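PDB 5H4R: beta-1,3-1,4-glucanase, which hydrolyses mixed-linkage beta-1,3-1,4-glucans such as lichenan, and is probably a retaining glycoside hydrolase of family 5. Local coordinates for residues A[36-41]-A[263-268]; A[128-133]-A[175-180]; A[340-345]-A[357-362]. The protein carries 1 engineered substitution. All blocks are in the same frame, centred on the assembly; numbering follows the deposited sequence.

Two of the contacts tie elements together at the N-terminal ends of (beta/alpha)8 barrel strands, and the third packs a helix on a strand. From the N terminus, residues 36-41 begin the helix ahead of the first barrel strand, and interaction 1 closes a loop of 221 residues when they meet 263-268 at the start of the sixth. Within that loop, interaction 2 pairs 128-133 with 175-180, joining the turns that lead into the third and fourth strands. The two touch where Arg-266 reaches Asp-179 in a long, weak ion pair. Interaction 3 follows in series and crosses neither: it packs helix 336-352 on the eighth strand, whose C-terminal end leads to Trp-360 and Asn-362 at the bound glucose units.

Interaction 1. Residues A[36-41]-A[263-268]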
loop_
_atom_site.group_PDB
_atom_site.type_symbol
_atom_site.label_atom_id
_atom_site.label_comp_id
_atom_site.label_asym_id
_atom_site.label_seq_id
_atom_site.Cartn_x
_atom_site.Cartn_y
_atom_site.Cartn_z
ATOM N N PRO A 36 -5.611 18.020 12.931
ATOM C CA PRO A 36 -4.698 19.163 13.028
ATOM C C PRO A 36 -4.453 19.793 11.669
ATOM O O PRO A 36 -4.346 19.108 10.649
ATOM C CB PRO A 36 -3.426 18.554 13.619
ATOM C CG PRO A 36 -3.953 17.369 14.407
ATOM C CD PRO A 36 -5.079 16.822 13.614
ATOM N N ASN A 37 -4.369 21.122 11.662
ATOM C CA ASN A 37 -4.128 21.847 10.423
ATOM C C ASN A 37 -2.625 21.958 10.243
ATOM O O ASN A 37 -1.973 22.842 10.814
ATOM C CB ASN A 37 -4.784 23.218 10.446
ATOM C CG ASN A 37 -4.678 23.925 9.109
ATOM O OD1 ASN A 37 -5.457 23.658 8.196
ATOM N ND2 ASN A 37 -3.708 24.817 8.985
ATOM N N ASN A 38 -2.061 21.044 9.477
ATOM C CA ASN A 38 -0.665 21.151 9.099
ATOM C C ASN A 38 -0.500 20.655 7.670
ATOM O O ASN A 38 -1.429 20.133 7.051
ATOM C CB ASN A 38 0.249 20.390 10.072
ATOM C CG ASN A 38 0.028 18.888 10.068
ATOM O OD1 ASN A 38 -0.339 18.286 9.065
ATOM N ND2 ASN A 38 0.267 18.277 11.212
ATOM N N ALA A 39 0.699 20.872 7.130
ATOM C CA ALA A 39 0.939 20.570 5.723
ATOM C C ALA A 39 0.776 19.083 5.430
ATOM O O ALA A 39 0.231 18.702 4.389
ATOM C CB ALA A 39 2.340 21.040 5.320
ATOM N N ALA A 40 1.229 18.229 6.345
ATOM C CA ALA A 40 1.217 16.797 6.093
ATOM C C ALA A 40 -0.206 16.286 5.982
ATOM O O ALA A 40 -0.519 15.484 5.099
ATOM C CB ALA A 40 1.952 16.068 7.216
ATOM N N LEU A 41 -1.078 16.743 6.871
ATOM C CA LEU A 41 -2.435 16.230 6.830
ATOM C C LEU A 41 -3.228 16.837 5.678
ATOM O O LEU A 41 -4.103 16.150 5.124
ATOM C CB LEU A 41 -3.111 16.434 8.184
ATOM C CG LEU A 41 -2.527 15.514 9.263
ATOM C CD1 LEU A 41 -3.058 15.900 10.654
ATOM C CD2 LEU A 41 -2.810 14.063 8.992
ATOM N N TYR A 263 12.364 20.182 6.112
ATOM C CA TYR A 263 10.918 20.259 6.243
ATOM C C TYR A 263 10.478 19.248 7.288
ATOM O O TYR A 263 10.823 18.062 7.204
ATOM C CB TYR A 263 10.220 19.982 4.909
ATOM C CG TYR A 263 10.370 21.104 3.911
ATOM C CD1 TYR A 263 11.466 21.150 3.059
ATOM C CD2 TYR A 263 9.435 22.129 3.833
ATOM C CE1 TYR A 263 11.619 22.179 2.146
ATOM C CE2 TYR A 263 9.582 23.168 2.921
ATOM C CZ TYR A 263 10.671 23.183 2.079
ATOM O OH TYR A 263 10.830 24.206 1.168
ATOM N N LYS A 264 9.723 19.721 8.270
ATOM C CA LYS A 264 9.277 18.835 9.326
ATOM C C LYS A 264 8.147 17.927 8.851
ATOM O O LYS A 264 7.416 18.224 7.905
ATOM C CB LYS A 264 8.782 19.639 10.528
ATOM C CG LYS A 264 9.764 20.660 11.079
ATOM C CD LYS A 264 9.167 21.339 12.315
ATOM C CE LYS A 264 10.089 22.397 12.912
ATOM N NZ LYS A 264 9.813 23.779 12.407
ATOM N N ASN A 265 8.035 16.784 9.515
ATOM C CA ASN A 265 6.830 15.957 9.462
ATOM C C ASN A 265 6.580 15.424 8.046
ATOM O O ASN A 265 5.506 15.583 7.483
ATOM C CB ASN A 265 5.632 16.756 9.979
ATOM C CG ASN A 265 4.481 15.882 10.411
ATOM O OD1 ASN A 265 4.664 14.741 10.831
ATOM N ND2 ASN A 265 3.276 16.423 10.337
ATOM N N ARG A 266 7.596 14.781 7.473
ATOM C CA ARG A 266 7.538 14.281 6.106
ATOM C C ARG A 266 7.517 12.758 6.065
ATOM O O ARG A 266 7.669 12.183 4.991
ATOM C CB ARG A 266 8.720 14.838 5.279
ATOM C CG ARG A 266 8.662 16.350 5.019
ATOM C CD ARG A 266 7.546 16.690 4.033
ATOM N NE ARG A 266 7.247 18.113 3.860
ATOM C CZ ARG A 266 7.341 18.794 2.725
ATOM N NH1 ARG A 266 7.767 18.236 1.596
ATOM N NH2 ARG A 266 6.996 20.064 2.721
ATOM N N ILE A 267 7.325 12.096 7.212
ATOM C CA ILE A 267 7.227 10.640 7.283
ATOM C C ILE A 267 5.768 10.277 7.519
ATOM O O ILE A 267 5.148 10.758 8.477
ATOM C CB ILE A 267 8.118 10.047 8.393
ATOM C CG1 ILE A 267 9.586 10.477 8.245
ATOM C CG2 ILE A 267 7.980 8.529 8.408
ATOM C CD1 ILE A 267 10.211 10.100 6.976
ATOM N N ILE A 268 5.232 9.427 6.645
ATOM C CA ILE A 268 3.842 8.978 6.683
ATOM C C ILE A 268 3.830 7.541 7.179
ATOM O O ILE A 268 4.620 6.718 6.711
ATOM C CB ILE A 268 3.188 9.061 5.290
ATOM C CG1 ILE A 268 3.172 10.514 4.776
ATOM C CG2 ILE A 268 1.796 8.473 5.318
ATOM C CD1 ILE A 268 2.692 10.647 3.361
HETATM O O HOH W 1 3.278 19.059 8.670
#
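Ala-40, in the first turn of helix 39-47, and Asn-265, in the loop that runs into strand 267-272, bring their CA atoms to 6.6 Å, the nearest backbone approach between the segments. Asn-265 has a left-handed helical backbone, and its amide is turned toward the start of the helix. The amide nitrogen ND2 of Asn-265 lies 3.4 Å from the methyl CB of Ala-40, and it stands 3.6 Å from ND2 of Asn-38, the two amide planes being 78° apart. Both nitrogens donate to the carbonyl of Gly-319, a shared acceptor that accounts for two donors lying so close together. The contact thus ties the helix start to the N-terminal end of the sixth strand in the TIM barrel. Asn-38 is the N-cap of this helix: its OD1 receives the amide N of Leu-41 at 2.8 Å in a nearly straight bond, with an N-H...O angle of 165°. A chi1 of 65° sets CG of Asn-38 between the backbone N and the carbonyl carbon, which presents OD1 to that N-H at the helix start. One water bridges the segments, accepting from Ala-40 N at 3.2 Å and from Asn-265 ND2 at 3.1 Å.

Interaction 2. Residues A[128-133]-A[175-180]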
loop_
_atom_site.group_PDB
_atom_site.type_symbol
_atom_site.label_atom_id
_atom_site.label_comp_id
_atom_site.label_asym_id
_atom_site.label_seq_id
_atom_site.Cartn_x
_atom_site.Cartn_y
_atom_site.Cartn_z
ATOM N N TYR A 128 2.906 8.121 -16.710
ATOM C CA TYR A 128 1.487 8.155 -17.054
ATOM C C TYR A 128 0.706 8.860 -15.963
ATOM O O TYR A 128 -0.207 9.644 -16.244
ATOM C CB TYR A 128 0.871 6.758 -17.213
ATOM C CG TYR A 128 1.421 5.827 -18.278
ATOM C CD1 TYR A 128 2.045 6.296 -19.421
ATOM C CD2 TYR A 128 1.286 4.461 -18.118
ATOM C CE1 TYR A 128 2.543 5.402 -20.386
ATOM C CE2 TYR A 128 1.770 3.572 -19.065
ATOM C CZ TYR A 128 2.387 4.035 -20.185
ATOM O OH TYR A 128 2.841 3.097 -21.098
ATOM N N ALA A 129 1.029 8.537 -14.707
ATOM C CA ALA A 129 0.311 9.089 -13.557
ATOM C C ALA A 129 0.687 10.542 -13.301
ATOM O O ALA A 129 -0.175 11.370 -12.960
ATOM C CB ALA A 129 0.599 8.243 -12.327
ATOM N N MET A 130 1.967 10.880 -13.440
ATOM C CA MET A 130 2.366 12.280 -13.288
ATOM C C MET A 130 1.685 13.161 -14.327
ATOM O O MET A 130 1.324 14.309 -14.044
ATOM C CB MET A 130 3.890 12.425 -13.393
ATOM C CG MET A 130 4.660 11.647 -12.334
ATOM S SD MET A 130 4.536 12.344 -10.663
ATOM C CE MET A 130 5.398 13.884 -10.842
ATOM N N LYS A 131 1.523 12.665 -15.559
ATOM C CA LYS A 131 0.853 13.468 -16.575
ATOM C C LYS A 131 -0.584 13.768 -16.186
ATOM O O LYS A 131 -1.132 14.810 -16.581
ATOM C CB LYS A 131 0.913 12.759 -17.921
ATOM C CG LYS A 131 2.278 12.857 -18.563
ATOM C CD LYS A 131 2.335 12.092 -19.888
ATOM C CE LYS A 131 3.538 12.507 -20.761
ATOM N NZ LYS A 131 4.842 12.053 -20.208
ATOM N N ASN A 132 -1.186 12.892 -15.398
ATOM C CA ASN A 132 -2.527 13.071 -14.858
ATOM C C ASN A 132 -2.523 13.823 -13.532
ATOM O O ASN A 132 -3.574 13.938 -12.900
ATOM C CB ASN A 132 -3.209 11.721 -14.687
ATOM C CG ASN A 132 -3.827 11.206 -15.989
ATOM O OD1 ASN A 132 -4.833 11.736 -16.475
ATOM N ND2 ASN A 132 -3.229 10.179 -16.553
ATOM N N LYS A 133 -1.377 14.370 -13.129
ATOM C CA LYS A 133 -1.258 15.163 -11.899
ATOM C C LYS A 133 -1.701 14.372 -10.658
ATOM O O LYS A 133 -2.218 14.942 -9.699
ATOM C CB LYS A 133 -2.030 16.477 -12.028
ATOM C CG LYS A 133 -1.487 17.395 -13.154
ATOM C CD LYS A 133 -2.166 18.745 -13.162
ATOM C CE LYS A 133 -1.736 19.570 -14.368
ATOM N NZ LYS A 133 -2.511 20.836 -14.487
ATOM N N LYS A 175 14.794 11.541 -8.658
ATOM C CA LYS A 175 15.139 12.620 -7.728
ATOM C C LYS A 175 14.489 13.955 -8.096
ATOM O O LYS A 175 14.184 14.747 -7.200
ATOM C CB LYS A 175 16.659 12.790 -7.623
ATOM C CG LYS A 175 17.315 13.286 -8.862
ATOM C CD LYS A 175 18.849 13.186 -8.781
ATOM C CE LYS A 175 19.422 14.152 -7.781
ATOM N NZ LYS A 175 20.925 14.192 -7.889
ATOM N N ASN A 176 14.265 14.224 -9.383
ATOM C CA ASN A 176 13.704 15.503 -9.812
ATOM C C ASN A 176 12.201 15.436 -10.070
ATOM O O ASN A 176 11.643 16.323 -10.727
ATOM C CB ASN A 176 14.444 16.009 -11.047
ATOM C CG ASN A 176 15.874 16.405 -10.732
ATOM O OD1 ASN A 176 16.228 16.591 -9.563
ATOM N ND2 ASN A 176 16.710 16.539 -11.766
ATOM N N TYR A 177 11.538 14.404 -9.570
ATOM C CA TYR A 177 10.086 14.358 -9.575
ATOM C C TYR A 177 9.562 15.156 -8.384
ATOM O O TYR A 177 10.145 15.111 -7.300
ATOM C CB TYR A 177 9.591 12.902 -9.520
ATOM C CG TYR A 177 9.688 12.182 -10.846
ATOM C CD1 TYR A 177 10.915 11.993 -11.464
ATOM C CD2 TYR A 177 8.555 11.677 -11.474
ATOM C CE1 TYR A 177 11.010 11.365 -12.688
ATOM C CE2 TYR A 177 8.636 11.033 -12.701
ATOM C CZ TYR A 177 9.877 10.873 -13.296
ATOM O OH TYR A 177 10.013 10.244 -14.502
ATOM N N ASN A 178 8.454 15.880 -8.591
ATOM C CA ASN A 178 7.887 16.734 -7.552
ATOM C C ASN A 178 7.293 15.885 -6.431
ATOM O O ASN A 178 7.361 14.649 -6.448
ATOM C CB ASN A 178 6.877 17.727 -8.158
ATOM C CG ASN A 178 5.574 17.094 -8.638
ATOM O OD1 ASN A 178 5.116 16.054 -8.140
ATOM N ND2 ASN A 178 4.932 17.767 -9.609
ATOM N N ASP A 179 6.754 16.572 -5.400
ATOM C CA ASP A 179 6.274 15.914 -4.178
ATOM C C ASP A 179 4.996 15.116 -4.393
ATOM O O ASP A 179 4.512 14.501 -3.429
ATOM C CB ASP A 179 5.983 16.923 -3.054
ATOM C CG ASP A 179 7.227 17.543 -2.430
ATOM O OD1 ASP A 179 8.358 17.077 -2.661
ATOM O OD2 ASP A 179 7.038 18.518 -1.669
ATOM N N HIS A 180 4.404 15.103 -5.588
ATOM C CA HIS A 180 3.331 14.139 -5.802
ATOM C C HIS A 180 3.841 12.695 -5.804
ATOM O O HIS A 180 3.048 11.772 -5.588
ATOM C CB HIS A 180 2.593 14.444 -7.093
ATOM C CG HIS A 180 1.543 15.487 -6.949
ATOM N ND1 HIS A 180 1.834 16.792 -6.602
ATOM C CD2 HIS A 180 0.200 15.425 -7.098
ATOM C CE1 HIS A 180 0.711 17.489 -6.549
ATOM N NE2 HIS A 180 -0.296 16.682 -6.843
#
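Met-130 projects from the last turn of helix 116-131 into the angle between Tyr-177 and Asn-178, and its bent chain gives each neighbour a different part to touch. Bends at both chi2 (-72°) and chi3 (-67°) keep the sulfur beside the near edge of the phenol and turn the methyl toward the amide. CG runs beside the Tyr-177 ring, 4.0 Å from its CD2, while SD lies 5.5 Å from the ring centroid and close to the ring plane, a Met-aromatic contact at the edge. The methyl CE meets the same ring obliquely. The side chains of Met-130 and Asn-178 point at each other from opposite directions, and CE of the first comes to 3.5 Å from OD1 of the second. That oxygen is already engaged, since it accepts the backbone N of His-180 at 2.8 Å with the donor tilted 33° from the carbonyl plane. Tyr-177 is held at its far end, where OH bonds Asp-127 and Gln-123, which holds the phenol along the last turns of helix 116-131.

A second, looser meeting lies beyond. The imidazole carbon CD2 of His-180 comes to 3.6 Å from the carbonyl O of Lys-133, an oblique approach, and the same ring stacks on Tyr-135.

Two turn motifs shape these surfaces. A Schellman motif ends the helix, with Lys-133 at positive phi as its C-prime residue, and an Asx turn at Asn-178 leads into strand 181-184. The contact joins the two turns that carry these motifs, which precede adjacent strands of the TIM barrel at the N-terminal ends of those strands.

Interaction 3. Residues A[340-345]-A[357-362]; sequences VEFAAY and CCWWDN. With BGC (beta-D-glucopyranose), chain B; BGC (beta-D-glucopyranose), chain C.
Apolar contact between helix and strand comes first: Phe-342 and Ala-343 of helix 336-352 both meet the benzo corner of Trp-359. Atom CZ3 of Trp-359 sits 4.2 Å from CB of Ala-343 and 4.3 Å from CE2 of Phe-342, reaching the phenyl ring at its edge, near its plane, while both partners lie oblique to the indole. With CG opposite the backbone N (chi1 -177°), Trp-359 extends away from strand 356-361, spanning the 9.2 Å between its CA and that of Ala-343. Met-391 of helix 385-395 touches both Ala-343 and Trp-359, and Trp-293 meets Phe-342 edge-to-face.

This is the last beta-alpha-beta unit of the TIM barrel, in which strand 322-327 passes through helix 336-352 to strand 356-361. Successive residues of the closing strand serve opposite surfaces: Trp-359 packs against the helix layer, its NE1 bonded to Phe-372 O, whereas Trp-360 lines the glycan pocket.

Apolar contact with the sugar is the second kind. C3 of the chain B glucose lies over one face of the Trp-360 indole, 3.6 Å from its plane and offset toward the rim; the pyranose is steeply inclined and meets the indole through its C3 side.

Hydrogen bonds to the glucose of chain C form the third. At the indole edge, Trp-360 NE1 donates to O2 of that sugar at 3.0 Å with an angle of 151°. Asn-362 ND2 adds two weak bonds, to O2 (3.1 Å) and O3 (3.3 Å) of the chain C glucose, so O2 receives two donors. Its two hydrogens must be shared among O2, O3 and Glu-370 O, which suits the weakness of the sugar bonds. Asn-362 OD1 takes Ala-364 N, which pins the rotation of the amide.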
loop_
_atom_site.group_PDB
_atom_site.type_symbol
_atom_site.label_atom_id
_atom_site.label_comp_id
_atom_site.label_asym_id
_atom_site.label_seq_id
_atom_site.Cartn_x
_atom_site.Cartn_y
_atom_site.Cartn_z
ATOM N N VAL A 340 -20.410 -2.737 -1.575
ATOM C CA VAL A 340 -20.728 -1.312 -1.734
ATOM C C VAL A 340 -20.859 -0.624 -0.370
ATOM O O VAL A 340 -20.274 0.446 -0.121
ATOM C CB VAL A 340 -22.007 -1.164 -2.579
ATOM C CG1 VAL A 340 -22.595 0.241 -2.493
ATOM C CG2 VAL A 340 -21.752 -1.544 -4.033
ATOM N N GLU A 341 -21.615 -1.229 0.547
ATOM C CA GLU A 341 -21.757 -0.631 1.870
ATOM C C GLU A 341 -20.422 -0.587 2.603
ATOM O O GLU A 341 -20.079 0.431 3.226
ATOM C CB GLU A 341 -22.797 -1.389 2.687
ATOM C CG GLU A 341 -24.216 -1.202 2.177
ATOM C CD GLU A 341 -25.276 -1.982 2.964
ATOM O OE1 GLU A 341 -25.145 -2.141 4.205
ATOM O OE2 GLU A 341 -26.250 -2.461 2.327
ATOM N N PHE A 342 -19.662 -1.690 2.547
ATOM C CA PHE A 342 -18.318 -1.745 3.114
ATOM C C PHE A 342 -17.447 -0.607 2.596
ATOM O O PHE A 342 -16.751 0.062 3.374
ATOM C CB PHE A 342 -17.677 -3.094 2.766
ATOM C CG PHE A 342 -16.195 -3.166 2.998
ATOM C CD1 PHE A 342 -15.672 -3.482 4.234
ATOM C CD2 PHE A 342 -15.312 -2.953 1.939
ATOM C CE1 PHE A 342 -14.289 -3.554 4.423
ATOM C CE2 PHE A 342 -13.943 -3.028 2.117
ATOM C CZ PHE A 342 -13.426 -3.333 3.354
ATOM N N ALA A 343 -17.423 -0.420 1.276
ATOM C CA ALA A 343 -16.472 0.521 0.699
ATOM C C ALA A 343 -16.808 1.947 1.084
ATOM O O ALA A 343 -15.908 2.738 1.422
ATOM C CB ALA A 343 -16.437 0.380 -0.825
ATOM N N ALA A 344 -18.092 2.293 1.065
ATOM C CA ALA A 344 -18.499 3.617 1.496
ATOM C C ALA A 344 -18.140 3.833 2.958
ATOM O O ALA A 344 -17.625 4.891 3.334
ATOM C CB ALA A 344 -20.002 3.796 1.284
ATOM N N TYR A 345 -18.455 2.857 3.808
ATOM C CA TYR A 345 -18.218 3.023 5.235
ATOM C C TYR A 345 -16.733 3.150 5.530
ATOM O O TYR A 345 -16.312 4.030 6.291
ATOM C CB TYR A 345 -18.821 1.855 6.020
ATOM C CG TYR A 345 -18.695 2.058 7.508
ATOM C CD1 TYR A 345 -19.677 2.745 8.208
ATOM C CD2 TYR A 345 -17.605 1.574 8.207
ATOM C CE1 TYR A 345 -19.571 2.953 9.575
ATOM C CE2 TYR A 345 -17.494 1.772 9.597
ATOM C CZ TYR A 345 -18.470 2.463 10.259
ATOM O OH TYR A 345 -18.378 2.664 11.615
ATOM N N CYS A 357 -7.190 6.311 1.899
ATOM C CA CYS A 357 -7.136 4.882 1.614
ATOM C C CYS A 357 -6.870 4.606 0.135
ATOM O O CYS A 357 -7.301 5.368 -0.730
ATOM C CB CYS A 357 -8.479 4.223 1.959
ATOM S SG CYS A 357 -9.175 4.602 3.565
ATOM N N CYS A 358 -6.291 3.428 -0.158
ATOM C CA CYS A 358 -6.064 2.967 -1.528
ATOM C C CYS A 358 -6.600 1.545 -1.715
ATOM O O CYS A 358 -6.141 0.616 -1.040
ATOM C CB CYS A 358 -4.579 2.977 -1.890
ATOM S SG CYS A 358 -3.722 4.544 -1.524
ATOM N N TRP A 359 -7.539 1.379 -2.649
ATOM C CA TRP A 359 -8.090 0.061 -2.954
ATOM C C TRP A 359 -7.097 -0.801 -3.731
ATOM O O TRP A 359 -6.406 -0.334 -4.650
ATOM C CB TRP A 359 -9.375 0.223 -3.771
ATOM C CG TRP A 359 -10.087 -1.083 -4.090
ATOM C CD1 TRP A 359 -9.745 -1.998 -5.060
ATOM C CD2 TRP A 359 -11.251 -1.604 -3.444
ATOM N NE1 TRP A 359 -10.618 -3.062 -5.042
ATOM C CE2 TRP A 359 -11.548 -2.850 -4.052
ATOM C CE3 TRP A 359 -12.066 -1.150 -2.393
ATOM C CZ2 TRP A 359 -12.639 -3.631 -3.668
ATOM C CZ3 TRP A 359 -13.163 -1.934 -2.007
ATOM C CH2 TRP A 359 -13.436 -3.160 -2.646
ATOM N N TRP A 360 -7.046 -2.081 -3.374
ATOM C CA TRP A 360 -6.188 -3.068 -4.036
ATOM C C TRP A 360 -6.921 -3.607 -5.265
ATOM O O TRP A 360 -7.816 -4.439 -5.141
ATOM C CB TRP A 360 -5.863 -4.201 -3.063
ATOM C CG TRP A 360 -4.989 -5.238 -3.644
ATOM C CD1 TRP A 360 -5.334 -6.506 -3.977
ATOM C CD2 TRP A 360 -3.618 -5.091 -3.989
ATOM N NE1 TRP A 360 -4.257 -7.171 -4.511
ATOM C CE2 TRP A 360 -3.186 -6.322 -4.529
ATOM C CE3 TRP A 360 -2.699 -4.044 -3.886
ATOM C CZ2 TRP A 360 -1.890 -6.528 -4.951
ATOM C CZ3 TRP A 360 -1.413 -4.260 -4.298
ATOM C CH2 TRP A 360 -1.013 -5.490 -4.830
ATOM N N ASP A 361 -6.551 -3.147 -6.467
ATOM C CA ASP A 361 -7.204 -3.596 -7.698
ATOM C C ASP A 361 -6.213 -4.463 -8.465
ATOM O O ASP A 361 -5.340 -3.953 -9.179
ATOM C CB ASP A 361 -7.688 -2.426 -8.553
ATOM C CG ASP A 361 -8.589 -2.881 -9.696
ATOM O OD1 ASP A 361 -8.452 -4.054 -10.123
ATOM O OD2 ASP A 361 -9.385 -2.053 -10.198
ATOM N N ASN A 362 -6.381 -5.780 -8.348
ATOM C CA ASN A 362 -5.476 -6.739 -8.963
ATOM C C ASN A 362 -6.005 -7.303 -10.291
ATOM O O ASN A 362 -5.456 -8.283 -10.795
ATOM C CB ASN A 362 -5.158 -7.876 -7.989
ATOM C CG ASN A 362 -6.378 -8.727 -7.656
ATOM O OD1 ASN A 362 -7.496 -8.370 -7.993
ATOM N ND2 ASN A 362 -6.159 -9.842 -6.986
HETATM C C2 BGC B . -0.200 -7.648 -0.342
HETATM C C3 BGC B . -0.733 -7.752 -1.760
HETATM C C4 BGC B . -1.808 -8.823 -1.756
HETATM C C5 BGC B . -2.989 -8.197 -1.018
HETATM C C6 BGC B . -4.180 -9.157 -0.912
HETATM C C1 BGC B . -1.268 -7.875 0.743
HETATM O O2 BGC B . 0.481 -6.388 -0.169
HETATM O O3 BGC B . 0.361 -8.111 -2.598
HETATM O O4 BGC B . -2.170 -9.097 -3.106
HETATM O O5 BGC B . -2.618 -7.761 0.291
HETATM O O6 BGC B . -3.825 -10.442 -0.388
HETATM C C2 BGC C . -3.075 -10.611 -4.695
HETATM C C3 BGC C . -3.117 -12.078 -5.095
HETATM C C4 BGC C . -1.690 -12.597 -5.259
HETATM C C5 BGC C . -0.875 -12.309 -3.995
HETATM C C6 BGC C . 0.589 -12.693 -4.148
HETATM C C1 BGC C . -2.243 -10.470 -3.431
HETATM O O2 BGC C . -4.414 -10.149 -4.474
HETATM O O3 BGC C . -3.841 -12.156 -6.332
HETATM O O4 BGC C . -1.775 -14.025 -5.390
HETATM O O5 BGC C . -0.920 -10.935 -3.703
HETATM O O6 BGC C . 1.232 -12.632 -2.855
#